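Local structure of oxidoreductase, NAD-binding/iron-sulfur cluster-binding protein (Nitratireductor pacificus pht-3B, 6ZXU) at residues 90-95 against 186-191; 192-197 against 237-242; 340-345 against 642-647. The protein is a catabolic reductive dehalogenase that binds cobalamin and two [4Fe-4S] clusters, consistent with electrons passing through the clusters to the cobalt for removal of halogen from organic substrates. One frame throughout, in Å; residues are numbered along the deposited sequence.

Interaction 1: residues 90-95 against 186-191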
# COMPACT_ATOMS: atom_id res chain seq x y z
N GLY A 90 22.21 10.56 -3.42
CA GLY A 90 22.17 10.94 -2.04
C GLY A 90 23.41 10.49 -1.28
O GLY A 90 24.31 9.83 -1.80
N PRO A 91 23.42 10.78 0.01
CA PRO A 91 24.49 10.26 0.86
C PRO A 91 24.56 8.73 0.96
O PRO A 91 23.51 8.02 1.00
CB PRO A 91 24.14 10.83 2.25
CG PRO A 91 22.67 11.06 2.23
CD PRO A 91 22.33 11.41 0.78
N VAL A 92 25.79 8.23 1.09
CA VAL A 92 26.04 6.81 1.26
C VAL A 92 26.41 6.57 2.75
O VAL A 92 27.24 7.24 3.31
CB VAL A 92 27.17 6.39 0.34
CG1 VAL A 92 27.40 4.92 0.40
CG2 VAL A 92 26.87 6.83 -1.08
N ALA A 93 25.76 5.61 3.37
CA ALA A 93 26.06 5.24 4.70
C ALA A 93 27.43 4.52 4.79
O ALA A 93 27.90 3.92 3.82
CB ALA A 93 24.95 4.35 5.24
N PRO A 94 28.00 4.46 6.00
CA PRO A 94 29.13 3.60 6.22
C PRO A 94 28.79 2.14 5.99
O PRO A 94 27.64 1.67 6.27
CB PRO A 94 29.47 3.80 7.72
CG PRO A 94 28.82 5.05 8.09
CD PRO A 94 27.57 5.14 7.24
N LEU A 95 29.78 1.42 5.47
CA LEU A 95 29.59 0.02 5.22
C LEU A 95 29.74 -0.75 6.51
O LEU A 95 30.73 -0.64 7.21
CB LEU A 95 30.59 -0.45 4.19
CG LEU A 95 30.43 -1.87 3.72
CD1 LEU A 95 29.36 -1.99 2.66
CD2 LEU A 95 31.75 -2.41 3.19
N TYR A 186 18.05 2.61 -1.02
CA TYR A 186 18.22 1.34 -0.27
C TYR A 186 19.66 0.82 -0.36
O TYR A 186 20.26 0.45 0.66
CB TYR A 186 17.28 0.25 -0.85
CG TYR A 186 17.54 -1.15 -0.47
CD1 TYR A 186 17.58 -1.53 0.86
CD2 TYR A 186 17.70 -2.13 -1.43
CE1 TYR A 186 17.79 -2.84 1.23
CE2 TYR A 186 17.88 -3.49 -1.08
CZ TYR A 186 17.92 -3.85 0.23
OH TYR A 186 18.14 -5.17 0.58
N VAL A 187 20.24 0.81 -1.58
CA VAL A 187 21.64 0.32 -1.75
C VAL A 187 22.63 1.31 -1.06
O VAL A 187 23.57 0.88 -0.41
CB VAL A 187 21.96 0.14 -3.24
CG1 VAL A 187 23.43 -0.18 -3.49
CG2 VAL A 187 21.11 -0.97 -3.84
N ARG A 188 22.37 2.60 -1.17
CA ARG A 188 23.17 3.63 -0.47
C ARG A 188 23.16 3.47 1.04
O ARG A 188 24.17 3.60 1.70
CB ARG A 188 22.74 5.02 -0.87
CG ARG A 188 23.15 5.42 -2.26
CD ARG A 188 22.96 6.89 -2.51
NE ARG A 188 21.54 7.34 -2.37
CZ ARG A 188 20.66 7.44 -3.34
NH1 ARG A 188 20.92 7.03 -4.61
NH2 ARG A 188 19.43 7.86 -3.07
N TRP A 189 22.03 3.07 1.60
CA TRP A 189 21.96 2.80 3.03
C TRP A 189 22.63 1.52 3.48
O TRP A 189 22.98 1.37 4.66
CB TRP A 189 20.50 2.79 3.50
CG TRP A 189 20.00 4.15 3.86
CD1 TRP A 189 19.21 5.01 3.10
CD2 TRP A 189 20.30 4.85 5.06
NE1 TRP A 189 18.98 6.17 3.79
CE2 TRP A 189 19.62 6.11 5.00
CE3 TRP A 189 21.07 4.53 6.21
CZ2 TRP A 189 19.71 7.06 6.03
CZ3 TRP A 189 21.15 5.50 7.26
CH2 TRP A 189 20.47 6.74 7.15
N MET A 190 22.81 0.57 2.56
CA MET A 190 23.58 -0.65 2.81
C MET A 190 25.11 -0.40 2.69
O MET A 190 25.90 -1.24 3.10
CB MET A 190 23.15 -1.72 1.82
CG MET A 190 21.87 -2.41 2.25
SD MET A 190 21.56 -3.95 1.30
CE MET A 190 21.57 -3.38 -0.42
N GLY A 191 25.50 0.77 2.16
CA GLY A 191 26.90 1.20 2.22
C GLY A 191 27.54 1.30 0.85
O GLY A 191 28.74 1.51 0.78
O HOH W 1 21.13 8.22 0.31
O HOH W 2 29.99 3.29 2.57
O HOH W 3 25.10 0.72 6.24
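Arg188, in the last turn of helix 168-190, lies against the loop 90-95 along nearly its whole side chain. Its CB meets Pro91 O. CG leaves anti to the carbonyl carbon (chi1 -73°) and comes up to Val92 CG2, the two side chains crossing at about a right angle. CD sits 3.3 Å from Gly90 O, and there the chain bends (chi3 -61°), which lays the guanidinium flat against the Gly90 backbone, with Gly90 N 3.4 Å above the guanidinium plane and over its centre. NE gives its hydrogen in plane to a water, 2.9 Å from NE, and that water donates in turn to Pro91 O. At the tip, NH1 bonds to Ala194 O and Leu88 O and NH2 to Phe87 O.

The backbone of the same residue holds the next part of the loop. Ala93 N donates to Arg188 O at 3.1 Å, from above the carbonyl plane, while Gly191 N reaches that oxygen from the opposite face. Gly191, with positive phi, ends the helix in a Schellman motif. Its CA-H points at Ala93 O, 3.3 Å from Gly191 CA, and a water donates both to Ala93 O and to Gly191 O. Another water donates to Pro94 O and Trp189 O. Leu95 CD1 comes in beside Gly191, which has no side chain there, and packs 3.6 Å from Met190 O.

With an alanine at Arg188, the carbonyls of Phe87, Leu88 and Ala194 would probably lose this donor, and a gap would open beside Gly90. With one direct hydrogen bond between the segments and three bridging waters, this surface contact rests on backbone carbonyls: the arginine's N-H groups and the waters meet such oxygens at the helix end and in the loop.

Interaction 2: residues 192-197 against 237-242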
# COMPACT_ATOMS: atom_id res chain seq x y z
N PHE A 192 26.77 1.25 -0.24
CA PHE A 192 27.31 1.23 -1.58
C PHE A 192 26.80 2.37 -2.37
O PHE A 192 25.59 2.65 -2.36
CB PHE A 192 26.97 -0.11 -2.33
CG PHE A 192 27.43 -1.33 -1.63
CD1 PHE A 192 26.71 -1.87 -0.57
CD2 PHE A 192 28.63 -1.94 -1.98
CE1 PHE A 192 27.17 -2.96 0.15
CE2 PHE A 192 29.07 -3.03 -1.29
CZ PHE A 192 28.34 -3.56 -0.24
N PRO A 193 27.67 3.10 -3.05
CA PRO A 193 27.20 4.13 -3.96
C PRO A 193 26.31 3.59 -5.05
O PRO A 193 26.51 2.48 -5.58
CB PRO A 193 28.49 4.68 -4.56
CG PRO A 193 29.47 4.50 -3.44
CD PRO A 193 29.14 3.17 -2.88
N ALA A 194 25.29 4.33 -5.35
CA ALA A 194 24.23 3.93 -6.31
C ALA A 194 23.44 5.12 -6.76
O ALA A 194 23.23 6.09 -6.00
CB ALA A 194 23.31 2.91 -5.65
N ARG A 195 23.07 5.11 -7.99
CA ARG A 195 22.42 6.23 -8.60
C ARG A 195 21.24 5.71 -9.44
O ARG A 195 21.37 4.70 -10.17
CB ARG A 195 23.41 6.95 -9.50
CG ARG A 195 22.87 7.97 -10.49
CD ARG A 195 22.28 9.15 -9.83
NE ARG A 195 22.38 10.39 -10.60
CZ ARG A 195 21.61 10.81 -11.59
NH1 ARG A 195 20.60 10.12 -12.10
NH2 ARG A 195 21.87 12.03 -12.11
N GLY A 196 20.07 6.37 -9.33
CA GLY A 196 18.90 6.02 -10.09
C GLY A 196 18.81 6.84 -11.34
O GLY A 196 19.34 7.96 -11.41
N HIS A 197 18.18 6.26 -12.33
CA HIS A 197 18.04 6.88 -13.62
C HIS A 197 16.69 6.61 -14.19
O HIS A 197 16.16 5.48 -14.04
CB HIS A 197 19.13 6.33 -14.63
CG HIS A 197 20.52 6.27 -14.10
ND1 HIS A 197 21.51 7.18 -14.43
CD2 HIS A 197 21.09 5.41 -13.23
CE1 HIS A 197 22.62 6.86 -13.81
NE2 HIS A 197 22.41 5.79 -13.09
N VAL A 237 19.01 1.42 -11.80
CA VAL A 237 19.90 1.77 -10.72
C VAL A 237 21.31 1.24 -11.09
O VAL A 237 21.51 0.03 -11.27
CB VAL A 237 19.45 1.15 -9.40
CG1 VAL A 237 20.43 1.46 -8.30
CG2 VAL A 237 18.03 1.65 -9.02
N THR A 238 22.30 2.15 -11.18
CA THR A 238 23.66 1.76 -11.43
C THR A 238 24.38 1.77 -10.10
O THR A 238 24.10 2.60 -9.21
CB THR A 238 24.40 2.70 -12.41
OG1 THR A 238 24.37 4.04 -11.88
CG2 THR A 238 23.75 2.65 -13.76
N THR A 239 25.30 0.85 -9.92
CA THR A 239 26.01 0.74 -8.65
C THR A 239 27.30 -0.08 -8.82
O THR A 239 27.48 -0.78 -9.83
CB THR A 239 25.08 0.08 -7.59
OG1 THR A 239 25.74 -0.01 -6.32
CG2 THR A 239 24.68 -1.33 -7.98
N GLY A 240 28.17 0.02 -7.84
CA GLY A 240 29.34 -0.83 -7.70
C GLY A 240 29.08 -2.00 -6.77
O GLY A 240 29.94 -2.87 -6.63
N TYR A 241 27.89 -2.06 -6.15
CA TYR A 241 27.37 -3.28 -5.44
C TYR A 241 27.28 -4.39 -6.52
O TYR A 241 26.42 -4.36 -7.42
CB TYR A 241 25.96 -2.95 -4.87
CG TYR A 241 25.20 -3.98 -4.03
CD1 TYR A 241 25.71 -4.45 -2.88
CD2 TYR A 241 23.91 -4.32 -4.37
CE1 TYR A 241 24.98 -5.27 -2.05
CE2 TYR A 241 23.14 -5.18 -3.59
CZ TYR A 241 23.64 -5.64 -2.41
OH TYR A 241 22.88 -6.49 -1.60
N ALA A 242 28.15 -5.38 -6.41
CA ALA A 242 28.25 -6.42 -7.45
C ALA A 242 27.08 -7.35 -7.36
O ALA A 242 26.70 -7.82 -6.27
CB ALA A 242 29.52 -7.21 -7.29
O HOH W 4 28.81 1.38 -5.54
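The Phe192 ring takes the edge of Tyr241 on one face: Tyr241 CD1 stands 3.5 Å above the ring plane, over its centre, in an edge-to-face pair with planes at 52°. His197 uses an edge instead. Its NE2 is hydrogen-bonded in the ring plane to Thr238 OG1 at 2.9 Å, while ND1 is bonded to Gln203 N, so the imidazole is held at both nitrogens; Thr238 OG1 also bonds His140 ND1.

Between these rings the strands run antiparallel. Arg195 and Thr238 form the hydrogen-bonded pair, Arg195 N to Thr238 O at 3.0 Å and Thr238 N to Arg195 O at 2.9 Å, flanked by the non-hydrogen-bonded pairs Ala194-Thr239 and Gly196-Val237. Where the pairing ends, Thr239 turns OG1 anti to its own N (chi1 -178°), donating to Pro193 O at 2.7 Å and accepting from Tyr241 N in an ST turn. A water joins Pro193 O to Gly240 N.

The contact pairs outermost strand 194-198 with strand 232-239 of the four-stranded sheet. Val187 of helix 168-190 packs on Phe192, Ala194 and Thr239, and Arg106 of helix 103-116 touches the side chains of Phe192 and Tyr241.

Interaction 3: residues 340-345 against 642-647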
# COMPACT_ATOMS: atom_id res chain seq x y z
N LYS A 340 13.95 1.39 10.78
CA LYS A 340 15.08 0.62 11.15
C LYS A 340 15.67 -0.16 9.98
O LYS A 340 16.83 -0.47 9.98
CB LYS A 340 14.69 -0.38 12.24
CG LYS A 340 14.03 0.23 13.44
CD LYS A 340 13.95 -0.88 14.52
CE LYS A 340 12.70 -0.83 15.34
NZ LYS A 340 12.69 -1.78 16.49
N HIS A 341 14.87 -0.49 8.95
CA HIS A 341 15.37 -1.27 7.83
C HIS A 341 15.76 -0.36 6.68
O HIS A 341 15.10 0.64 6.44
CB HIS A 341 14.31 -2.27 7.39
CG HIS A 341 14.80 -3.27 6.40
ND1 HIS A 341 14.99 -2.97 5.07
CD2 HIS A 341 15.12 -4.57 6.55
CE1 HIS A 341 15.40 -4.05 4.43
NE2 HIS A 341 15.51 -5.03 5.31
N PRO A 342 16.88 -0.65 5.98
CA PRO A 342 17.35 0.24 4.87
C PRO A 342 16.37 0.50 3.74
O PRO A 342 16.44 1.56 3.11
CB PRO A 342 18.55 -0.53 4.30
CG PRO A 342 19.11 -1.24 5.47
CD PRO A 342 17.92 -1.67 6.30
N LEU A 343 15.49 -0.44 3.45
CA LEU A 343 14.49 -0.24 2.43
C LEU A 343 13.49 0.83 2.79
O LEU A 343 13.17 1.71 1.98
CB LEU A 343 13.77 -1.57 2.11
CG LEU A 343 12.77 -1.52 0.97
CD1 LEU A 343 13.38 -1.09 -0.37
CD2 LEU A 343 12.08 -2.87 0.78
N ALA A 344 12.98 0.77 4.02
CA ALA A 344 12.12 1.84 4.52
C ALA A 344 12.85 3.22 4.54
O ALA A 344 12.29 4.24 4.14
CB ALA A 344 11.67 1.50 5.93
N LEU A 345 14.09 3.24 4.96
CA LEU A 345 14.90 4.47 4.86
C LEU A 345 15.02 4.98 3.43
O LEU A 345 15.06 6.20 3.21
CB LEU A 345 16.31 4.27 5.47
CG LEU A 345 16.29 4.20 7.00
CD1 LEU A 345 17.54 3.62 7.57
CD2 LEU A 345 16.12 5.61 7.56
N PHE A 642 16.60 -8.97 3.58
CA PHE A 642 17.70 -9.10 4.55
C PHE A 642 17.25 -8.65 5.94
O PHE A 642 16.49 -7.70 6.06
CB PHE A 642 18.90 -8.24 4.12
CG PHE A 642 19.53 -8.61 2.80
CD1 PHE A 642 19.47 -9.87 2.29
CD2 PHE A 642 20.22 -7.63 2.10
CE1 PHE A 642 20.03 -10.19 1.10
CE2 PHE A 642 20.83 -7.92 0.91
CZ PHE A 642 20.73 -9.20 0.41
N ASP A 643 17.72 -9.33 6.96
CA ASP A 643 17.51 -8.91 8.33
C ASP A 643 18.61 -7.89 8.76
O ASP A 643 19.68 -8.26 9.20
CB ASP A 643 17.57 -10.12 9.26
CG ASP A 643 16.36 -10.98 9.13
OD1 ASP A 643 15.31 -10.53 8.60
OD2 ASP A 643 16.44 -12.11 9.52
N LEU A 644 18.35 -6.63 8.49
CA LEU A 644 19.22 -5.51 8.74
C LEU A 644 18.51 -4.48 9.57
O LEU A 644 17.37 -4.14 9.28
CB LEU A 644 19.69 -4.84 7.42
CG LEU A 644 20.53 -5.70 6.49
CD1 LEU A 644 20.83 -5.01 5.16
CD2 LEU A 644 21.82 -6.12 7.19
N GLU A 645 19.21 -3.98 10.59
CA GLU A 645 18.74 -2.92 11.46
C GLU A 645 19.79 -1.85 11.41
O GLU A 645 20.94 -2.09 11.68
CB GLU A 645 18.55 -3.46 12.90
CG GLU A 645 18.23 -2.39 13.90
CD GLU A 645 18.03 -2.90 15.32
OE1 GLU A 645 18.40 -4.06 15.66
OE2 GLU A 645 17.47 -2.12 16.12
N VAL A 646 19.37 -0.64 11.05
CA VAL A 646 20.24 0.52 11.11
C VAL A 646 20.24 1.08 12.57
O VAL A 646 19.19 1.40 13.16
CB VAL A 646 19.78 1.59 10.16
CG1 VAL A 646 20.58 2.84 10.33
CG2 VAL A 646 19.85 1.08 8.74
N ILE A 647 21.44 1.12 13.13
CA ILE A 647 21.71 1.72 14.42
C ILE A 647 22.84 2.73 14.26
O ILE A 647 23.88 2.40 13.74
CB ILE A 647 22.17 0.68 15.42
CG1 ILE A 647 21.00 -0.17 15.86
CG2 ILE A 647 22.75 1.39 16.65
CD1 ILE A 647 21.33 -1.49 16.52
O HOH W 5 15.31 -2.32 17.36
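Lys340 O, just ahead of helix 342-354, accepts from Val646 N of the short strand 645-647 in a nearly straight bond, 2.8 Å long with 171° at the hydrogen and the donor in the carbonyl plane. The CA-H of Glu645 leans on the same oxygen. His341, at the N-cap, turns its ring anti to the backbone N (chi1 -171°) and uses both nitrogens: ND1 caps the helix by accepting from Leu343 N at 3.0 Å, and NE2 donates to Phe642 O at 2.9 Å, in the ring plane. The pair holds the ring's rotation and is consistent with a proton on NE2, though that bond is bent, 141° at the hydrogen. Leu644 O is buried here without a polar partner.

Leu345 and Val646 meet tip to tip, CD1 to CG2 at 3.6 Å, and Pro342 CD rests 3.8 Å from Leu644 CB. Lys340 and Glu645 lie side by side, pointing the same way; a water links Lys340 NZ to Glu645 OE2, while NZ also bonds Gly585 O and the carboxylate salt-bridges Arg336.

Helix 168-190 covers the contact through Tyr186 and Trp189, which pack on Pro342. Leu343 faces helices 103-116 and 445-469, and strand 645-647 pairs antiparallel with 650-652.

From the N terminus, the first of these contacts to close is interaction 1, where the end of helix 168-190 comes back to 90-95 with 90 residues between. Interaction 2 opens at the very next residue and closes within the four-stranded sheet, with 39 residues between its segments. Interaction 3 spans the longest excursion, 296 residues, and brings 642-647 back to the start of helix 342-354. The three follow in series, neither nesting nor crossing. In space they adjoin: Val187 O probably bonds Phe192 N and Leu95 packs on Phe192, Trp189 meets Leu345, and Phe642 touches both Tyr186 and Tyr241. Helix 168-190 thus joins the early sheet to the later segments.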